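Local coordinates for conserved exported protein (Bacteroides fragilis, PDB 3CLW) that is of unknown function but probably hydrolyses O-glycosidic bonds of carbohydrates, at residues I227-V232 with S254-D259; V178-P183 with N269-V274; D155-F160 with L207-E212; D250-M255 with K297-N302. All blocks are in the same frame, centred on the assembly; numbering follows the deposited sequence.

The four contacts all lie in a parallel barrel of the TIM type with its surrounding helices, contacts 1 and 3 buried, contacts 2 and 4 only partly so. Contact 2 is inside, a Tyr-Phe pair reaching over the strand that separates its two segments. Contact 1 is the layer between strand 226-232 and helix 251-256, made of apolar carbon and one sulfur. Contacts 3 and 4 join neighbouring helices of the outer layer, and both combine an apolar inner part with a polar outer one: a guanidinium on a phenylalanine in contact 3, a histidine-carboxylate bond in contact 4. Contacts 1 and 4 share Ser254 and Met255, while Met255 also packs on Leu207 of contact 3.

Contact 1 of 4, residues I227-V232 with S254-D259; sequences ILIPEV and SMFYKD
Strand 227-232 and helix 251-256 keep their backbones well apart, Ile229 CA and Met255 CA being 9.7 Å from each other, and side chains bridge the gap. The contact is carried by the CG1 branch of Ile229. This branch lies between the backbone N and the carbonyl carbon (chi1 59°), and from there it extends outward from the strand to Met255 and Phe256. Its CG1 atom comes to the edge of the Phe256 ring, near the ring plane, 3.8 Å from CZ. The terminal CD1 of Ile229 reaches Met255 CE at 3.9 Å, the two side chains running at about a right angle. Methionine suits this place because its flexible thioether chain, bent at chi3 (82°), can turn its methyl to a branched neighbour; the same CE also packs on Leu207 of helix 204-221. Phe256 supplies a rigid flat group that continues to Val274 on the next strand. Pro230, preceded by a cis peptide, rests on Ile251 of the helix. Strand 226-232, helix 251-256 and the parallel strand 270-276 form a beta-alpha-beta unit, and this buried layer of aliphatic, thioether and aromatic groups is the strand-helix interface of a TIM barrel.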
loop_
_atom_site.group_PDB
_atom_site.type_symbol
_atom_site.label_atom_id
_atom_site.label_comp_id
_atom_site.label_asym_id
_atom_site.label_seq_id
_atom_site.Cartn_x
_atom_site.Cartn_y
_atom_site.Cartn_z
ATOM N N ILE A 227 6.968 8.229 -12.245
ATOM C CA ILE A 227 6.538 9.171 -11.217
ATOM C C ILE A 227 5.103 8.884 -10.811
ATOM O O ILE A 227 4.217 8.854 -11.665
ATOM C CB ILE A 227 6.589 10.627 -11.733
ATOM C CG1 ILE A 227 7.972 10.978 -12.311
ATOM C CG2 ILE A 227 6.144 11.605 -10.644
ATOM C CD1 ILE A 227 7.900 12.153 -13.330
ATOM N N LEU A 228 4.883 8.708 -9.506
ATOM C CA LEU A 228 3.565 8.389 -8.965
ATOM C C LEU A 228 3.048 9.493 -8.061
ATOM O O LEU A 228 3.731 9.898 -7.116
ATOM C CB LEU A 228 3.589 7.050 -8.186
ATOM C CG LEU A 228 2.233 6.650 -7.560
ATOM C CD1 LEU A 228 1.139 6.411 -8.620
ATOM C CD2 LEU A 228 2.329 5.457 -6.598
ATOM N N ILE A 229 1.823 9.946 -8.349
ATOM C CA ILE A 229 1.136 10.967 -7.557
ATOM C C ILE A 229 -0.329 10.560 -7.474
ATOM O O ILE A 229 -0.750 9.699 -8.210
ATOM C CB ILE A 229 1.310 12.400 -8.215
ATOM C CG1 ILE A 229 0.746 12.408 -9.639
ATOM C CG2 ILE A 229 2.794 12.802 -8.231
ATOM C CD1 ILE A 229 0.271 13.750 -10.124
ATOM N N PRO A 230 -1.146 11.236 -6.646
ATOM C CA PRO A 230 -0.809 12.259 -5.645
ATOM C C PRO A 230 -0.716 11.797 -4.200
ATOM O O PRO A 230 -0.362 12.607 -3.335
ATOM C CB PRO A 230 -1.957 13.252 -5.793
ATOM C CG PRO A 230 -3.135 12.357 -6.138
ATOM C CD PRO A 230 -2.606 11.151 -6.868
ATOM N N GLU A 231 -1.050 10.537 -3.914
ATOM C CA GLU A 231 -0.994 10.027 -2.523
ATOM C C GLU A 231 -1.877 10.847 -1.579
ATOM O O GLU A 231 -1.503 11.107 -0.409
ATOM C CB GLU A 231 0.445 10.002 -1.974
ATOM C CG GLU A 231 1.447 9.300 -2.863
ATOM C CD GLU A 231 1.615 7.812 -2.544
ATOM O OE1 GLU A 231 2.621 7.227 -3.025
ATOM O OE2 GLU A 231 0.759 7.230 -1.821
ATOM N N VAL A 232 -3.044 11.252 -2.077
ATOM C CA VAL A 232 -4.007 11.963 -1.214
ATOM C C VAL A 232 -4.481 11.112 -0.011
ATOM O O VAL A 232 -4.741 9.914 -0.144
ATOM C CB VAL A 232 -5.232 12.583 -2.006
ATOM C CG1 VAL A 232 -4.800 13.893 -2.769
ATOM C CG2 VAL A 232 -5.893 11.590 -2.926
ATOM N N SER A 254 -8.618 17.345 -12.992
ATOM C CA SER A 254 -7.670 18.428 -13.138
ATOM C C SER A 254 -6.284 17.949 -13.572
ATOM O O SER A 254 -5.585 18.664 -14.282
ATOM C CB SER A 254 -7.579 19.195 -11.835
ATOM O OG SER A 254 -6.591 20.186 -11.935
ATOM N N MET A 255 -5.914 16.731 -13.161
ATOM C CA MET A 255 -4.559 16.178 -13.372
ATOM C C MET A 255 -4.522 15.003 -14.355
ATOM O O MET A 255 -3.517 14.816 -15.051
ATOM C CB MET A 255 -3.873 15.799 -12.030
ATOM C CG MET A 255 -3.681 16.988 -11.034
ATOM S SD MET A 255 -2.436 16.902 -9.706
ATOM C CE MET A 255 -1.015 17.374 -10.654
ATOM N N PHE A 256 -5.598 14.216 -14.414
ATOM C CA PHE A 256 -5.584 12.995 -15.207
ATOM C C PHE A 256 -6.635 12.952 -16.345
ATOM O O PHE A 256 -6.983 11.874 -16.844
ATOM C CB PHE A 256 -5.654 11.765 -14.283
ATOM C CG PHE A 256 -4.407 11.573 -13.420
ATOM C CD1 PHE A 256 -4.305 12.165 -12.168
ATOM C CD2 PHE A 256 -3.329 10.802 -13.886
ATOM C CE1 PHE A 256 -3.147 11.978 -11.382
ATOM C CE2 PHE A 256 -2.179 10.608 -13.109
ATOM C CZ PHE A 256 -2.080 11.201 -11.864
ATOM N N TYR A 257 -7.122 14.133 -16.738
ATOM C CA TYR A 257 -7.818 14.347 -18.026
ATOM C C TYR A 257 -6.942 15.232 -18.906
ATOM O O TYR A 257 -6.166 16.043 -18.409
ATOM C CB TYR A 257 -9.192 14.996 -17.828
ATOM C CG TYR A 257 -10.296 14.001 -17.576
ATOM C CD1 TYR A 257 -11.411 13.929 -18.434
ATOM C CD2 TYR A 257 -10.235 13.125 -16.494
ATOM C CE1 TYR A 257 -12.440 13.002 -18.211
ATOM C CE2 TYR A 257 -11.230 12.205 -16.265
ATOM C CZ TYR A 257 -12.341 12.135 -17.121
ATOM O OH TYR A 257 -13.338 11.206 -16.878
ATOM N N LYS A 258 -7.054 15.079 -20.213
ATOM C CA LYS A 258 -6.092 15.727 -21.093
ATOM C C LYS A 258 -6.298 17.225 -21.153
ATOM O O LYS A 258 -5.362 17.963 -21.438
ATOM C CB LYS A 258 -6.039 15.060 -22.474
ATOM C CG LYS A 258 -6.672 15.793 -23.617
ATOM C CD LYS A 258 -6.472 14.987 -24.928
ATOM C CE LYS A 258 -7.061 15.725 -26.174
ATOM N NZ LYS A 258 -8.540 15.512 -26.338
ATOM N N ASP A 259 -7.499 17.676 -20.823
ATOM C CA ASP A 259 -7.796 19.104 -20.814
ATOM C C ASP A 259 -7.845 19.675 -19.401
ATOM O O ASP A 259 -8.304 20.784 -19.217
ATOM C CB ASP A 259 -9.129 19.380 -21.541
ATOM C CG ASP A 259 -10.312 18.629 -20.900
ATOM O OD1 ASP A 259 -10.116 17.454 -20.432
ATOM O OD2 ASP A 259 -11.431 19.204 -20.869
#

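Contact 2 of 4, residues V178-P183 with N269-V274; sequences VNYISP and NLFNCV
Tyr180 and Phe271 meet as an edge-to-face aromatic pair, their centroids 5.0 Å apart and their planes inclined at 52°, so the T shape is a tilted one. The tight part is small. Tyr180 CE2 sits over the centre of the Phe271 ring, 3.8 Å from Phe271 CE2, and the adjacent Tyr180 CD2 lies 3.9 Å from Phe271 CD2. On the opposite face of the phenylalanine, Cys273 CB stands 3.4 Å above the plane, nearer the rim. Phe271 reaches this position with CG anti to its backbone N (chi1 -179°). Beyond that point the contact is loose: the other residues of the two segments do not touch each other, and the CA atoms of Tyr180 and Phe271 are 7.7 Å apart, with strand 226-232 between them in the sheet order. Tyr180, partly exposed, forms the more open side, while Phe271 is buried; a tyrosine probably suits such a boundary, since it adds a polar hydroxyl to an aromatic ring. Tyr180 also pairs edge-to-face with Trp309. The chemistry implies cohesion by dispersion and by the weak attraction of a polarised C-H edge for a ring face.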
loop_
_atom_site.group_PDB
_atom_site.type_symbol
_atom_site.label_atom_id
_atom_site.label_comp_id
_atom_site.label_asym_id
_atom_site.label_seq_id
_atom_site.Cartn_x
_atom_site.Cartn_y
_atom_site.Cartn_z
ATOM N N VAL A 178 14.438 0.151 -8.491
ATOM C CA VAL A 178 13.615 1.234 -8.012
ATOM C C VAL A 178 12.836 1.709 -9.226
ATOM O O VAL A 178 13.366 2.426 -10.082
ATOM C CB VAL A 178 14.483 2.372 -7.481
ATOM C CG1 VAL A 178 13.589 3.537 -6.979
ATOM C CG2 VAL A 178 15.444 1.823 -6.407
ATOM N N ASN A 179 11.581 1.275 -9.309
ATOM C CA ASN A 179 10.782 1.523 -10.498
ATOM C C ASN A 179 9.847 2.729 -10.399
ATOM O O ASN A 179 9.290 3.165 -11.412
ATOM C CB ASN A 179 9.996 0.263 -10.852
ATOM C CG ASN A 179 10.905 -0.926 -11.117
ATOM O OD1 ASN A 179 11.968 -0.784 -11.741
ATOM N ND2 ASN A 179 10.506 -2.098 -10.631
ATOM N N TYR A 180 9.664 3.263 -9.189
ATOM C CA TYR A 180 8.714 4.363 -8.956
ATOM C C TYR A 180 9.260 5.359 -7.944
ATOM O O TYR A 180 10.022 4.980 -7.037
ATOM C CB TYR A 180 7.396 3.828 -8.418
ATOM C CG TYR A 180 6.849 2.583 -9.118
ATOM C CD1 TYR A 180 7.129 1.286 -8.631
ATOM C CD2 TYR A 180 6.033 2.705 -10.247
ATOM C CE1 TYR A 180 6.618 0.153 -9.261
ATOM C CE2 TYR A 180 5.531 1.592 -10.897
ATOM C CZ TYR A 180 5.815 0.317 -10.397
ATOM O OH TYR A 180 5.276 -0.769 -11.050
ATOM N N ILE A 181 8.906 6.627 -8.124
ATOM C CA ILE A 181 9.232 7.702 -7.187
ATOM C C ILE A 181 7.972 8.453 -6.880
ATOM O O ILE A 181 7.318 8.957 -7.792
ATOM C CB ILE A 181 10.240 8.726 -7.738
ATOM C CG1 ILE A 181 11.640 8.122 -7.863
ATOM C CG2 ILE A 181 10.324 9.969 -6.811
ATOM C CD1 ILE A 181 12.541 8.852 -8.827
ATOM N N SER A 182 7.662 8.555 -5.600
ATOM C CA SER A 182 6.489 9.256 -5.118
ATOM C C SER A 182 6.914 10.490 -4.298
ATOM O O SER A 182 7.288 10.377 -3.136
ATOM C CB SER A 182 5.611 8.279 -4.347
ATOM O OG SER A 182 4.444 8.905 -3.904
ATOM N N PRO A 183 6.910 11.684 -4.936
ATOM C CA PRO A 183 7.529 12.866 -4.304
ATOM C C PRO A 183 6.697 13.495 -3.180
ATOM O O PRO A 183 7.256 14.159 -2.288
ATOM C CB PRO A 183 7.700 13.845 -5.486
ATOM C CG PRO A 183 6.521 13.523 -6.386
ATOM C CD PRO A 183 6.349 12.003 -6.269
ATOM N N ASN A 269 7.574 10.430 -18.372
ATOM C CA ASN A 269 8.046 9.575 -17.272
ATOM C C ASN A 269 7.042 9.436 -16.141
ATOM O O ASN A 269 7.366 8.893 -15.077
ATOM C CB ASN A 269 9.412 10.040 -16.759
ATOM C CG ASN A 269 10.470 9.944 -17.813
ATOM O OD1 ASN A 269 10.653 8.884 -18.406
ATOM N ND2 ASN A 269 11.186 11.042 -18.053
ATOM N N LEU A 270 5.825 9.931 -16.387
ATOM C CA LEU A 270 4.715 9.741 -15.463
ATOM C C LEU A 270 4.314 8.281 -15.474
ATOM O O LEU A 270 4.144 7.691 -16.546
ATOM C CB LEU A 270 3.505 10.571 -15.874
ATOM C CG LEU A 270 2.283 10.525 -14.921
ATOM C CD1 LEU A 270 2.437 11.428 -13.691
ATOM C CD2 LEU A 270 0.963 10.844 -15.694
ATOM N N PHE A 271 4.158 7.703 -14.286
ATOM C CA PHE A 271 3.455 6.448 -14.168
ATOM C C PHE A 271 1.971 6.736 -14.347
ATOM O O PHE A 271 1.387 7.522 -13.577
ATOM C CB PHE A 271 3.722 5.819 -12.801
ATOM C CG PHE A 271 3.038 4.501 -12.598
ATOM C CD1 PHE A 271 2.877 3.599 -13.666
ATOM C CD2 PHE A 271 2.600 4.123 -11.319
ATOM C CE1 PHE A 271 2.259 2.362 -13.462
ATOM C CE2 PHE A 271 1.969 2.888 -11.121
ATOM C CZ PHE A 271 1.789 2.027 -12.200
ATOM N N ASN A 272 1.360 6.093 -15.349
ATOM C CA ASN A 272 -0.009 6.398 -15.729
ATOM C C ASN A 272 -0.991 5.699 -14.797
ATOM O O ASN A 272 -1.574 4.658 -15.129
ATOM C CB ASN A 272 -0.262 6.044 -17.218
ATOM C CG ASN A 272 -1.688 6.376 -17.685
ATOM O OD1 ASN A 272 -2.303 7.344 -17.230
ATOM N ND2 ASN A 272 -2.209 5.560 -18.596
ATOM N N CYS A 273 -1.196 6.335 -13.653
ATOM C CA CYS A 273 -1.813 5.727 -12.478
ATOM C C CYS A 273 -2.023 6.836 -11.461
ATOM O O CYS A 273 -1.176 7.717 -11.291
ATOM C CB CYS A 273 -0.883 4.654 -11.876
ATOM S SG CYS A 273 -1.525 3.783 -10.437
ATOM N N VAL A 274 -3.167 6.799 -10.797
ATOM C CA VAL A 274 -3.488 7.715 -9.696
ATOM C C VAL A 274 -3.358 6.927 -8.374
ATOM O O VAL A 274 -3.900 5.826 -8.251
ATOM C CB VAL A 274 -4.933 8.230 -9.860
ATOM C CG1 VAL A 274 -5.379 9.102 -8.679
ATOM C CG2 VAL A 274 -5.104 8.961 -11.168
#

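Contact 3 of 4, residues D155-F160 with L207-E212; sequences DKFDDF and LYRMVE
A buried helix-helix contact in the outer layer of the barrel joins Phe157 and Phe160, at the start of helix 157-173, to Arg209 and Met210 on helix 204-221. The guanidinium of Arg209 lies flat on one face of the Phe157 ring, planes 22° apart, with Arg209 CZ 4.1 Å from the Phe157 centroid, a cation-pi stack. Arg209 CD is over the middle of the same face, making a CH-pi contact at 4.1 Å from that centroid. The bend of the arginine chain at chi3 (78°) folds the guanidinium back along the ring, where NH1 comes 3.4 Å from Phe157 CD1. That NH1 also donates to Asn154 O, a bond that helps fix the rotation of the group. Met210 SD makes oblique Met-aromatic contacts with both phenylalanine rings, 3.6 Å from Phe157 CD2, and Met210 CE is 3.6 Å from Phe160 CD2. Bends at chi2 and chi3 curl this thioether into the angle between the two rings, a place that suits a pliable, polarisable side chain. The chemistry implies a graded interface, sulfur and aromatic carbon on the buried side and, on the partly exposed side, an arginine whose charge probably draws on the pi cloud.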
loop_
_atom_site.group_PDB
_atom_site.type_symbol
_atom_site.label_atom_id
_atom_site.label_comp_id
_atom_site.label_asym_id
_atom_site.label_seq_id
_atom_site.Cartn_x
_atom_site.Cartn_y
_atom_site.Cartn_z
ATOM N N ASP A 155 12.680 27.786 -6.083
ATOM C CA ASP A 155 13.669 27.411 -7.063
ATOM C C ASP A 155 14.297 26.050 -6.746
ATOM O O ASP A 155 15.365 25.745 -7.261
ATOM C CB ASP A 155 14.762 28.471 -7.094
ATOM C CG ASP A 155 15.545 28.534 -5.793
ATOM O OD1 ASP A 155 14.993 28.139 -4.733
ATOM O OD2 ASP A 155 16.713 28.968 -5.833
ATOM N N LYS A 156 13.662 25.263 -5.878
ATOM C CA LYS A 156 14.223 23.959 -5.479
ATOM C C LYS A 156 13.409 22.738 -5.939
ATOM O O LYS A 156 13.635 21.620 -5.468
ATOM C CB LYS A 156 14.500 23.882 -3.957
ATOM C CG LYS A 156 15.233 25.072 -3.338
ATOM C CD LYS A 156 16.727 25.105 -3.641
ATOM C CE LYS A 156 17.485 25.939 -2.586
ATOM N NZ LYS A 156 16.954 27.345 -2.368
ATOM N N PHE A 157 12.453 22.941 -6.835
ATOM C CA PHE A 157 11.719 21.826 -7.400
ATOM C C PHE A 157 12.678 21.015 -8.240
ATOM O O PHE A 157 12.639 19.795 -8.195
ATOM C CB PHE A 157 10.504 22.250 -8.216
ATOM C CG PHE A 157 9.358 22.818 -7.397
ATOM C CD1 PHE A 157 9.474 24.047 -6.739
ATOM C CD2 PHE A 157 8.162 22.134 -7.290
ATOM C CE1 PHE A 157 8.373 24.592 -6.008
ATOM C CE2 PHE A 157 7.072 22.669 -6.557
ATOM C CZ PHE A 157 7.185 23.903 -5.929
ATOM N N ASP A 158 13.578 21.674 -8.960
ATOM C CA ASP A 158 14.566 20.937 -9.740
ATOM C C ASP A 158 15.623 20.242 -8.859
ATOM O O ASP A 158 15.947 19.076 -9.097
ATOM C CB ASP A 158 15.196 21.817 -10.825
ATOM C CG ASP A 158 15.964 22.993 -10.257
ATOM O OD1 ASP A 158 15.557 23.593 -9.235
ATOM O OD2 ASP A 158 16.998 23.326 -10.847
ATOM N N ASP A 159 16.134 20.953 -7.847
ATOM C CA ASP A 159 17.061 20.388 -6.861
ATOM C C ASP A 159 16.476 19.137 -6.180
ATOM O O ASP A 159 17.155 18.107 -6.058
ATOM C CB ASP A 159 17.430 21.425 -5.784
ATOM C CG ASP A 159 17.995 22.694 -6.369
ATOM O OD1 ASP A 159 19.205 22.909 -6.275
ATOM O OD2 ASP A 159 17.235 23.475 -6.946
ATOM N N PHE A 160 15.231 19.243 -5.736
ATOM C CA PHE A 160 14.565 18.134 -5.083
ATOM C C PHE A 160 14.384 16.960 -6.056
ATOM O O PHE A 160 14.754 15.818 -5.733
ATOM C CB PHE A 160 13.253 18.591 -4.439
ATOM C CG PHE A 160 12.532 17.526 -3.668
ATOM C CD1 PHE A 160 13.230 16.542 -2.966
ATOM C CD2 PHE A 160 11.137 17.531 -3.619
ATOM C CE1 PHE A 160 12.556 15.551 -2.246
ATOM C CE2 PHE A 160 10.436 16.557 -2.881
ATOM C CZ PHE A 160 11.169 15.547 -2.185
ATOM N N LEU A 207 2.262 20.044 -7.217
ATOM C CA LEU A 207 2.342 18.684 -7.688
ATOM C C LEU A 207 2.761 18.630 -9.147
ATOM O O LEU A 207 3.600 17.801 -9.536
ATOM C CB LEU A 207 0.990 17.978 -7.482
ATOM C CG LEU A 207 0.631 17.707 -6.015
ATOM C CD1 LEU A 207 -0.776 17.139 -5.893
ATOM C CD2 LEU A 207 1.647 16.784 -5.326
ATOM N N TYR A 208 2.167 19.519 -9.953
ATOM C CA TYR A 208 2.459 19.596 -11.375
ATOM C C TYR A 208 3.933 19.919 -11.607
ATOM O O TYR A 208 4.582 19.304 -12.459
ATOM C CB TYR A 208 1.507 20.605 -12.081
ATOM C CG TYR A 208 1.817 20.819 -13.545
ATOM C CD1 TYR A 208 1.089 20.183 -14.529
ATOM C CD2 TYR A 208 2.876 21.652 -13.935
ATOM C CE1 TYR A 208 1.388 20.383 -15.887
ATOM C CE2 TYR A 208 3.196 21.859 -15.283
ATOM C CZ TYR A 208 2.452 21.228 -16.247
ATOM O OH TYR A 208 2.769 21.444 -17.576
ATOM N N ARG A 209 4.466 20.857 -10.843
ATOM C CA ARG A 209 5.873 21.210 -10.966
ATOM C C ARG A 209 6.785 20.058 -10.598
ATOM O O ARG A 209 7.768 19.827 -11.285
ATOM C CB ARG A 209 6.258 22.444 -10.131
ATOM C CG ARG A 209 5.864 23.767 -10.727
ATOM C CD ARG A 209 6.587 24.937 -10.040
ATOM N NE ARG A 209 7.991 25.108 -10.466
ATOM C CZ ARG A 209 8.864 25.915 -9.853
ATOM N NH1 ARG A 209 8.515 26.619 -8.775
ATOM N NH2 ARG A 209 10.091 26.027 -10.316
ATOM N N MET A 210 6.466 19.343 -9.510
ATOM C CA MET A 210 7.261 18.212 -9.107
ATOM C C MET A 210 7.250 17.168 -10.220
ATOM O O MET A 210 8.290 16.640 -10.593
ATOM C CB MET A 210 6.803 17.658 -7.750
ATOM C CG MET A 210 7.433 18.395 -6.495
ATOM S SD MET A 210 9.217 18.775 -6.621
ATOM C CE MET A 210 9.824 17.104 -6.982
ATOM N N VAL A 211 6.085 16.909 -10.803
ATOM C CA VAL A 211 6.030 15.975 -11.926
ATOM C C VAL A 211 6.905 16.459 -13.094
ATOM O O VAL A 211 7.706 15.712 -13.628
ATOM C CB VAL A 211 4.588 15.690 -12.383
ATOM C CG1 VAL A 211 4.592 14.816 -13.633
ATOM C CG2 VAL A 211 3.824 14.999 -11.272
ATOM N N GLU A 212 6.774 17.730 -13.434
ATOM C CA GLU A 212 7.504 18.317 -14.529
ATOM C C GLU A 212 9.009 18.193 -14.294
ATOM O O GLU A 212 9.746 17.734 -15.177
ATOM C CB GLU A 212 7.067 19.780 -14.684
ATOM C CG GLU A 212 7.835 20.618 -15.684
ATOM C CD GLU A 212 7.167 22.013 -15.864
ATOM O OE1 GLU A 212 6.960 22.760 -14.854
ATOM O OE2 GLU A 212 6.806 22.328 -17.019
#

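Contact 4 of 4, residues D250-M255 with K297-N302; sequences DIIHSM and KELSAN
His253 NE2 donates to Glu298 OE2 at 3.3 Å, a long but nearly straight bond with an N-H...O angle of 165°. The oxygen lies in the plane of the imidazole, as suits a ring N-H, yet the donor stands above the carboxylate, 49° out of its plane. The bend of Glu298 at chi2 (-60°) turns the carboxylate back toward helix 251-256. Its other oxygen, OE1, forms a salt bridge with Lys297 NZ at 3.4 Å, whose hydrogen bond is weak, and the two bonds together may restrain the carboxylate, while the negative charge may help to stabilise a protonated histidine. The His253 ring is also stacked with Tyr257, whose hydroxyl is hydrogen-bonded to Glu298 O, so the loop that follows helix 251-256 adds a second polar link to helix 285-300. Deeper in the interface the contact becomes apolar: Ile252 CG2 meets Leu299 CD1 at 4.0 Å, the side chains crossing at about a right angle. Branched aliphatic residues suit this buried side, whereas His253 and Glu298 belong to the partly exposed one. Helix 251-256 packs here beside the C-terminal end of helix 285-300, with strand 270-276 between them in the chain; Leu299 also packs on Val274 of that strand, while Ile251 faces Val232 of strand 226-232.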
loop_
_atom_site.group_PDB
_atom_site.type_symbol
_atom_site.label_atom_id
_atom_site.label_comp_id
_atom_site.label_asym_id
_atom_site.label_seq_id
_atom_site.Cartn_x
_atom_site.Cartn_y
_atom_site.Cartn_z
ATOM N N ASP A 250 -10.033 17.515 -6.638
ATOM C CA ASP A 250 -10.322 17.392 -8.068
ATOM C C ASP A 250 -9.180 16.771 -8.869
ATOM O O ASP A 250 -8.978 17.102 -10.055
ATOM C CB ASP A 250 -10.721 18.766 -8.652
ATOM C CG ASP A 250 -11.365 18.650 -10.014
ATOM O OD1 ASP A 250 -12.176 17.721 -10.188
ATOM O OD2 ASP A 250 -11.032 19.476 -10.918
ATOM N N ILE A 251 -8.432 15.869 -8.217
ATOM C CA ILE A 251 -7.242 15.247 -8.808
ATOM C C ILE A 251 -7.529 14.563 -10.152
ATOM O O ILE A 251 -6.816 14.787 -11.128
ATOM C CB ILE A 251 -6.540 14.238 -7.824
ATOM C CG1 ILE A 251 -5.988 14.967 -6.580
ATOM C CG2 ILE A 251 -5.473 13.404 -8.547
ATOM C CD1 ILE A 251 -4.884 16.025 -6.830
ATOM N N ILE A 252 -8.558 13.733 -10.212
ATOM C CA ILE A 252 -8.799 13.008 -11.446
ATOM C C ILE A 252 -8.971 13.942 -12.662
ATOM O O ILE A 252 -8.258 13.799 -13.649
ATOM C CB ILE A 252 -9.959 11.984 -11.317
ATOM C CG1 ILE A 252 -9.575 10.888 -10.284
ATOM C CG2 ILE A 252 -10.275 11.388 -12.683
ATOM C CD1 ILE A 252 -10.726 9.949 -9.833
ATOM N N HIS A 253 -9.890 14.908 -12.579
ATOM C CA HIS A 253 -10.225 15.721 -13.753
ATOM C C HIS A 253 -9.173 16.773 -14.050
ATOM O O HIS A 253 -8.855 17.032 -15.222
ATOM C CB HIS A 253 -11.625 16.349 -13.648
ATOM C CG HIS A 253 -12.731 15.388 -13.952
ATOM N ND1 HIS A 253 -13.185 15.153 -15.232
ATOM C CD2 HIS A 253 -13.454 14.573 -13.146
ATOM C CE1 HIS A 253 -14.162 14.268 -15.201
ATOM N NE2 HIS A 253 -14.342 13.898 -13.946
ATOM N N SER A 254 -8.618 17.345 -12.992
ATOM C CA SER A 254 -7.670 18.428 -13.138
ATOM C C SER A 254 -6.284 17.949 -13.572
ATOM O O SER A 254 -5.585 18.664 -14.282
ATOM C CB SER A 254 -7.579 19.195 -11.835
ATOM O OG SER A 254 -6.591 20.186 -11.935
ATOM N N MET A 255 -5.914 16.731 -13.161
ATOM C CA MET A 255 -4.559 16.178 -13.372
ATOM C C MET A 255 -4.522 15.003 -14.355
ATOM O O MET A 255 -3.517 14.816 -15.051
ATOM C CB MET A 255 -3.873 15.799 -12.030
ATOM C CG MET A 255 -3.681 16.988 -11.034
ATOM S SD MET A 255 -2.436 16.902 -9.706
ATOM C CE MET A 255 -1.015 17.374 -10.654
ATOM N N LYS A 297 -15.556 4.946 -12.343
ATOM C CA LYS A 297 -16.423 5.655 -13.287
ATOM C C LYS A 297 -15.680 6.870 -13.868
ATOM O O LYS A 297 -15.513 6.956 -15.079
ATOM C CB LYS A 297 -17.744 6.071 -12.628
ATOM C CG LYS A 297 -18.835 6.613 -13.617
ATOM C CD LYS A 297 -19.541 7.883 -13.073
ATOM C CE LYS A 297 -19.971 7.759 -11.588
ATOM N NZ LYS A 297 -20.371 9.061 -10.859
ATOM N N GLU A 298 -15.199 7.766 -13.006
ATOM C CA GLU A 298 -14.517 8.991 -13.460
ATOM C C GLU A 298 -13.182 8.711 -14.100
ATOM O O GLU A 298 -12.850 9.297 -15.117
ATOM C CB GLU A 298 -14.276 9.994 -12.330
ATOM C CG GLU A 298 -15.471 10.345 -11.474
ATOM C CD GLU A 298 -16.592 10.961 -12.231
ATOM O OE1 GLU A 298 -17.723 10.998 -11.671
ATOM O OE2 GLU A 298 -16.350 11.399 -13.381
ATOM N N LEU A 299 -12.391 7.833 -13.481
ATOM C CA LEU A 299 -11.047 7.555 -14.014
ATOM C C LEU A 299 -11.090 6.829 -15.343
ATOM O O LEU A 299 -10.296 7.130 -16.219
ATOM C CB LEU A 299 -10.154 6.809 -13.005
ATOM C CG LEU A 299 -8.640 6.813 -13.214
ATOM C CD1 LEU A 299 -8.046 8.203 -13.475
ATOM C CD2 LEU A 299 -7.957 6.132 -12.015
ATOM N N SER A 300 -11.984 5.867 -15.508
ATOM C CA SER A 300 -11.971 5.100 -16.762
ATOM C C SER A 300 -12.501 5.898 -17.987
ATOM O O SER A 300 -12.215 5.560 -19.132
ATOM C CB SER A 300 -12.706 3.773 -16.600
ATOM O OG SER A 300 -14.095 4.001 -16.426
ATOM N N ALA A 301 -13.258 6.963 -17.744
ATOM C CA ALA A 301 -13.720 7.823 -18.848
ATOM C C ALA A 301 -12.660 8.863 -19.295
ATOM O O ALA A 301 -12.943 9.709 -20.137
ATOM C CB ALA A 301 -15.054 8.500 -18.474
ATOM N N ASN A 302 -11.434 8.791 -18.764
ATOM C CA ASN A 302 -10.377 9.725 -19.185
ATOM C C ASN A 302 -9.757 9.398 -20.554
ATOM O O ASN A 302 -8.970 10.183 -21.103
ATOM C CB ASN A 302 -9.316 9.890 -18.070
ATOM C CG ASN A 302 -8.187 8.863 -18.133
ATOM O OD1 ASN A 302 -8.331 7.784 -18.680
ATOM N ND2 ASN A 302 -7.044 9.226 -17.578
#